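Local coordinates for putative peptidoglycan-binding/hydrolysing protein (Peptoclostridium difficile, PDB 5TV7) that probably binds bacterial cell-wall peptidoglycan through a small three-helix domain, and here holds glutamine hydroxamate in a pocket of that domain, at residues W166-L169 against G170-D174; A145-S148 against F149-Y153. All blocks are in the same frame, centred on the assembly; numbering follows the deposited sequence.

Contact 1: W166-L169 against G170-D174; sequences WDKL and GRLTD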
ATOM      1  N   TRP A 166       7.782   4.858  -9.046  1.00 28.95           N
ATOM      2  CA  TRP A 166       8.307   3.721  -8.271  1.00 29.37           C
ATOM      3  C   TRP A 166       9.653   4.072  -7.702  1.00 30.01           C
ATOM      4  O   TRP A 166       9.934   3.776  -6.550  1.00 31.14           O
ATOM      5  CB  TRP A 166       8.507   2.481  -9.116  1.00 30.21           C
ATOM      6  CG  TRP A 166       7.298   1.706  -9.483  1.00 29.60           C
ATOM      7  CD1 TRP A 166       6.872   1.422 -10.745  1.00 30.63           C
ATOM      8  CD2 TRP A 166       6.377   1.076  -8.592  1.00 28.85           C
ATOM      9  NE1 TRP A 166       5.751   0.633 -10.694  1.00 31.58           N
ATOM     10  CE2 TRP A 166       5.423   0.409  -9.384  1.00 30.03           C
ATOM     11  CE3 TRP A 166       6.270   1.001  -7.200  1.00 29.63           C
ATOM     12  CZ2 TRP A 166       4.356  -0.308  -8.833  1.00 30.52           C
ATOM     13  CZ3 TRP A 166       5.216   0.270  -6.650  1.00 29.52           C
ATOM     14  CH2 TRP A 166       4.274  -0.368  -7.467  1.00 29.27           C
ATOM     15  N   ASP A 167      10.485   4.708  -8.522  1.00 31.41           N
ATOM     16  CA  ASP A 167      11.831   5.082  -8.117  1.00 32.87           C
ATOM     17  C   ASP A 167      11.811   6.012  -6.917  1.00 33.27           C
ATOM     18  O   ASP A 167      12.570   5.821  -5.954  1.00 33.57           O
ATOM     19  CB  ASP A 167      12.548   5.752  -9.286  1.00 35.60           C
ATOM     20  CG  ASP A 167      13.946   6.215  -8.931  1.00 38.31           C
ATOM     21  OD1 ASP A 167      14.844   5.369  -8.722  1.00 40.10           O
ATOM     22  OD2 ASP A 167      14.156   7.446  -8.890  1.00 40.72           O
ATOM     23  N   LYS A 168      10.916   6.996  -6.955  1.00 33.09           N
ATOM     24  CA  LYS A 168      10.830   7.974  -5.879  1.00 33.43           C
ATOM     25  C   LYS A 168      10.297   7.302  -4.610  1.00 32.08           C
ATOM     26  O   LYS A 168      10.825   7.507  -3.531  1.00 33.38           O
ATOM     27  CB  LYS A 168       9.973   9.183  -6.295  1.00 34.76           C
ATOM     28  CG  LYS A 168      10.139  10.399  -5.399  1.00 38.71           C
ATOM     29  CD  LYS A 168      11.522  11.026  -5.570  1.00 42.48           C
ATOM     30  CE  LYS A 168      11.790  12.055  -4.492  1.00 46.92           C
ATOM     31  NZ  LYS A 168      13.231  12.448  -4.416  1.00 50.27           N
ATOM     32  N   LEU A 169       9.268   6.473  -4.748  1.00 30.80           N
ATOM     33  CA  LEU A 169       8.730   5.739  -3.605  1.00 30.46           C
ATOM     34  C   LEU A 169       9.798   4.877  -2.962  1.00 30.82           C
ATOM     35  O   LEU A 169       9.937   4.848  -1.736  1.00 30.22           O
ATOM     36  CB  LEU A 169       7.562   4.839  -4.043  1.00 30.29           C
ATOM     37  CG  LEU A 169       6.244   5.561  -4.304  1.00 30.00           C
ATOM     38  CD1 LEU A 169       5.261   4.627  -4.992  1.00 29.77           C
ATOM     39  CD2 LEU A 169       5.679   6.096  -2.999  1.00 29.74           C
ATOM     40  N   GLY A 170      10.548   4.172  -3.805  1.00 31.90           N
ATOM     41  CA  GLY A 170      11.619   3.296  -3.339  1.00 33.62           C
ATOM     42  C   GLY A 170      12.725   4.021  -2.596  1.00 34.63           C
ATOM     43  O   GLY A 170      13.161   3.565  -1.542  1.00 35.07           O
ATOM     44  N   ARG A 171      13.175   5.150  -3.142  1.00 35.77           N
ATOM     45  CA  ARG A 171      14.259   5.921  -2.515  1.00 38.27           C
ATOM     46  C   ARG A 171      13.857   6.499  -1.165  1.00 38.00           C
ATOM     47  O   ARG A 171      14.676   6.572  -0.263  1.00 39.62           O
ATOM     48  CB  ARG A 171      14.748   7.047  -3.428  1.00 39.42           C
ATOM     49  CG  ARG A 171      15.513   6.536  -4.626  1.00 41.51           C
ATOM     50  CD  ARG A 171      15.867   7.652  -5.584  1.00 42.92           C
ATOM     51  NE  ARG A 171      16.458   7.106  -6.805  1.00 45.71           N
ATOM     52  CZ  ARG A 171      17.751   6.823  -6.981  1.00 48.20           C
ATOM     53  NH1 ARG A 171      18.646   7.036  -6.023  1.00 50.40           N
ATOM     54  NH2 ARG A 171      18.156   6.326  -8.145  1.00 49.77           N
ATOM     55  N   LEU A 172      12.593   6.885  -1.036  1.00 36.46           N
ATOM     56  CA  LEU A 172      12.088   7.471   0.206  1.00 36.76           C
ATOM     57  C   LEU A 172      11.755   6.452   1.288  1.00 36.82           C
ATOM     58  O   LEU A 172      11.775   6.792   2.452  1.00 38.92           O
ATOM     59  CB  LEU A 172      10.846   8.318  -0.082  1.00 35.78           C
ATOM     60  CG  LEU A 172      11.103   9.577  -0.918  1.00 35.80           C
ATOM     61  CD1 LEU A 172       9.786  10.180  -1.372  1.00 35.09           C
ATOM     62  CD2 LEU A 172      11.934  10.589  -0.139  1.00 35.94           C
ATOM     63  N   THR A 173      11.437   5.219   0.910  1.00 34.89           N
ATOM     64  CA  THR A 173      11.056   4.212   1.899  1.00 35.68           C
ATOM     65  C   THR A 173      12.130   3.177   2.228  1.00 36.18           C
ATOM     66  O   THR A 173      11.973   2.433   3.187  1.00 37.44           O
ATOM     67  CB  THR A 173       9.750   3.518   1.497  1.00 35.04           C
ATOM     68  OG1 THR A 173       9.903   2.897   0.218  1.00 33.91           O
ATOM     69  CG2 THR A 173       8.617   4.545   1.450  1.00 34.52           C
ATOM     70  N   ASP A 174      13.214   3.142   1.451  1.00 37.41           N
ATOM     71  CA  ASP A 174      14.347   2.257   1.731  1.00 39.07           C
ATOM     72  C   ASP A 174      15.353   3.118   2.508  1.00 41.81           C
ATOM     73  O   ASP A 174      15.980   4.002   1.925  1.00 43.67           O
ATOM     74  CB  ASP A 174      14.965   1.728   0.433  1.00 38.77           C
ATOM     75  CG  ASP A 174      16.077   0.687   0.665  1.00 41.28           C
ATOM     76  OD1 ASP A 174      16.708   0.675   1.750  1.00 41.75           O
ATOM     77  OD2 ASP A 174      16.333  -0.104  -0.275  1.00 39.84           O
TER
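D167 and R171, one helical turn apart, form a salt bridge in which a single nitrogen faces both carboxylate oxygens: R171 NE lies 3.0 Å from D167 OD1 and 3.1 Å from D167 OD2. Both oxygens are met on their syn sides, from about 30° out of the carboxylate plane, and the carboxylate and guanidinium planes stand 68° apart. D167 OD1 has a second partner in Y86 OH, so the carboxylate also ties the helix to strand 78-87.

Backbone bonding is plain alpha-helical, from G170 N to W166 O through T173 N to L169 O. These are the last turns of helix 163-173, the final helix of a peptidoglycan-binding domain of the PGBD clan, and D174 is the first residue to leave helical angles. Near this end L169 O takes two donors from opposite faces of its carbonyl plane. T173 N comes at 3.1 Å from L169 O, and the hydroxyl T173 OG1, placed between its own N and carbonyl carbon (chi1 59°), donates to L169 O over 2.8 Å.

Apolar contact across the turn is made by K168 and L172. The chain of K168 passes L172 at a slant, with K168 CG 4.0 Å from L172 CD1.

Contact 2: A145-S148 against F149-Y153; sequences AVVS and FQKKY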
ATOM      1  N   ALA A 145      -3.756   9.783  -3.408  1.00 29.37           N
ATOM      2  CA  ALA A 145      -2.474   9.724  -2.740  1.00 28.31           C
ATOM      3  C   ALA A 145      -1.337   9.807  -3.754  1.00 28.00           C
ATOM      4  O   ALA A 145      -0.390  10.565  -3.552  1.00 27.79           O
ATOM      5  CB  ALA A 145      -2.365   8.461  -1.906  1.00 28.91           C
ATOM      6  N   VAL A 146      -1.458   9.069  -4.858  1.00 26.71           N
ATOM      7  CA  VAL A 146      -0.442   9.070  -5.894  1.00 26.14           C
ATOM      8  C   VAL A 146      -0.295  10.471  -6.501  1.00 27.00           C
ATOM      9  O   VAL A 146       0.820  10.963  -6.647  1.00 28.10           O
ATOM     10  CB  VAL A 146      -0.737   8.014  -6.972  1.00 26.22           C
ATOM     11  CG1 VAL A 146       0.196   8.163  -8.158  1.00 26.59           C
ATOM     12  CG2 VAL A 146      -0.621   6.606  -6.385  1.00 26.77           C
ATOM     13  N   VAL A 147      -1.408  11.116  -6.834  1.00 28.05           N
ATOM     14  CA  VAL A 147      -1.374  12.500  -7.371  1.00 29.31           C
ATOM     15  C   VAL A 147      -0.696  13.440  -6.365  1.00 29.52           C
ATOM     16  O   VAL A 147       0.183  14.223  -6.747  1.00 30.03           O
ATOM     17  CB  VAL A 147      -2.793  13.001  -7.729  1.00 31.00           C
ATOM     18  CG1 VAL A 147      -2.828  14.507  -8.014  1.00 32.77           C
ATOM     19  CG2 VAL A 147      -3.343  12.210  -8.915  1.00 31.45           C
ATOM     20  N   SER A 148      -1.078  13.340  -5.086  1.00 29.43           N
ATOM     21  CA  SER A 148      -0.487  14.185  -4.036  1.00 30.83           C
ATOM     22  C   SER A 148       1.014  13.957  -3.899  1.00 29.38           C
ATOM     23  O   SER A 148       1.790  14.902  -3.768  1.00 28.28           O
ATOM     24  CB  SER A 148      -1.153  13.926  -2.680  1.00 32.67           C
ATOM     25  OG  SER A 148      -2.498  14.343  -2.692  1.00 35.59           O
ATOM     26  N   PHE A 149       1.396  12.684  -3.881  1.00 28.13           N
ATOM     27  CA  PHE A 149       2.790  12.286  -3.805  1.00 28.22           C
ATOM     28  C   PHE A 149       3.564  12.843  -4.979  1.00 28.65           C
ATOM     29  O   PHE A 149       4.638  13.409  -4.814  1.00 28.95           O
ATOM     30  CB  PHE A 149       2.908  10.753  -3.757  1.00 28.32           C
ATOM     31  CG  PHE A 149       4.318  10.247  -3.861  1.00 28.22           C
ATOM     32  CD1 PHE A 149       5.143  10.223  -2.754  1.00 29.67           C
ATOM     33  CD2 PHE A 149       4.814   9.773  -5.069  1.00 29.21           C
ATOM     34  CE1 PHE A 149       6.453   9.738  -2.844  1.00 30.00           C
ATOM     35  CE2 PHE A 149       6.112   9.283  -5.167  1.00 29.44           C
ATOM     36  CZ  PHE A 149       6.934   9.276  -4.057  1.00 29.51           C
ATOM     37  N   GLN A 150       3.011  12.682  -6.171  1.00 28.95           N
ATOM     38  CA  GLN A 150       3.664  13.187  -7.372  1.00 29.11           C
ATOM     39  C   GLN A 150       3.843  14.701  -7.324  1.00 31.33           C
ATOM     40  O   GLN A 150       4.908  15.221  -7.698  1.00 32.73           O
ATOM     41  CB  GLN A 150       2.890  12.748  -8.616  1.00 28.54           C
ATOM     42  CG  GLN A 150       3.061  11.272  -8.897  1.00 27.61           C
ATOM     43  CD  GLN A 150       2.064  10.718  -9.885  1.00 27.94           C
ATOM     44  OE1 GLN A 150       0.957  11.238 -10.036  1.00 28.15           O
ATOM     45  NE2 GLN A 150       2.434   9.616 -10.527  1.00 28.33           N
ATOM     46  N   LYS A 151       2.820  15.416  -6.857  1.00 32.31           N
ATOM     47  CA  LYS A 151       2.943  16.871  -6.746  1.00 34.89           C
ATOM     48  C   LYS A 151       4.000  17.242  -5.715  1.00 34.58           C
ATOM     49  O   LYS A 151       4.831  18.103  -5.967  1.00 36.17           O
ATOM     50  CB  LYS A 151       1.615  17.526  -6.397  1.00 37.98           C
ATOM     51  CG  LYS A 151       0.626  17.540  -7.556  1.00 40.31           C
ATOM     52  CD  LYS A 151      -0.728  18.087  -7.117  1.00 43.66           C
ATOM     53  CE  LYS A 151      -1.691  18.239  -8.291  1.00 46.63           C
ATOM     54  NZ  LYS A 151      -3.022  18.712  -7.804  1.00 51.25           N
ATOM     55  N   LYS A 152       4.000  16.564  -4.577  1.00 32.41           N
ATOM     56  CA  LYS A 152       4.975  16.858  -3.547  1.00 33.16           C
ATOM     57  C   LYS A 152       6.414  16.704  -4.044  1.00 34.17           C
ATOM     58  O   LYS A 152       7.270  17.536  -3.723  1.00 33.35           O
ATOM     59  CB  LYS A 152       4.765  15.969  -2.308  1.00 32.79           C
ATOM     60  CG  LYS A 152       5.791  16.195  -1.191  1.00 33.62           C
ATOM     61  CD  LYS A 152       5.408  15.466   0.091  1.00 33.87           C
ATOM     62  CE  LYS A 152       6.366  15.782   1.233  1.00 35.40           C
ATOM     63  NZ  LYS A 152       5.994  15.066   2.493  1.00 35.59           N
ATOM     64  N   TYR A 153       6.671  15.658  -4.834  1.00 33.34           N
ATOM     65  CA  TYR A 153       8.030  15.390  -5.297  1.00 35.17           C
ATOM     66  C   TYR A 153       8.400  15.842  -6.704  1.00 36.04           C
ATOM     67  O   TYR A 153       9.429  15.441  -7.218  1.00 37.87           O
ATOM     68  CB  TYR A 153       8.366  13.914  -5.049  1.00 33.91           C
ATOM     69  CG  TYR A 153       8.369  13.641  -3.576  1.00 33.77           C
ATOM     70  CD1 TYR A 153       9.419  14.094  -2.784  1.00 35.07           C
ATOM     71  CD2 TYR A 153       7.306  12.989  -2.958  1.00 32.95           C
ATOM     72  CE1 TYR A 153       9.419  13.894  -1.422  1.00 35.67           C
ATOM     73  CE2 TYR A 153       7.301  12.772  -1.588  1.00 33.41           C
ATOM     74  CZ  TYR A 153       8.361  13.232  -0.829  1.00 34.44           C
ATOM     75  OH  TYR A 153       8.376  13.032   0.518  1.00 37.10           O
TER
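Two torsions bring V146 and Q150 together: CG1 of V146 swings trans to its backbone N (chi1 171°), and CG of Q150 lies beside its own N (chi1 -72°), from where the chain extends back along the helix. This i to i+4 pairing belongs to the last turns of helix 140-152, the middle helix of the three-helix peptidoglycan-binding fold. The methyl V146 CG1 presses against the amide, 3.6 Å from Q150 NE2, while Q150 CG passes 3.2 Å from V146 O. The amide finds its polar partners outside the helix: OE1 accepts from G159 N, and NE2 meets T165 OG1, with weaker bonds to I160 O and D158 OD1. Fixed in this way, Q150 lies in the pocket that holds glutamine hydroxamate and touches the ligand.

The F149 ring leaves the helix toward L125, L169 and L172. Regular helical bonds join the two segments, from F149 N to A145 O at 2.8 Å through K152 N to S148 O at 2.9 Å. S148 OG turns back to bond N144 O, one turn earlier.

V147 and K151 lie side by side and point the same way. The extended lysine chain follows the valine until K151 CE comes 3.9 Å from V147 CG1.

In the fold
Contact 2 closes before contact 1 opens, on consecutive helices of one domain, and their centres are 13 Å apart. Side chains of the two contacts meet directly: L172 CD1 lies 3.4 Å from Y153 CZ, K168 CE 3.6 Å from Y153 CD1, and L169 CD2 3.6 Å from F149 CZ. L125 of helix 116-127 touches both F149 and L169, bringing the first helix of the domain into the same packing. Both contacts also lie near glutamine hydroxamate, with the Q150 side chain about 4 Å from it and that of W166 about 6 Å. T165, beside W166 on helix 163-173, and Q150 on helix 140-152 both line the pocket.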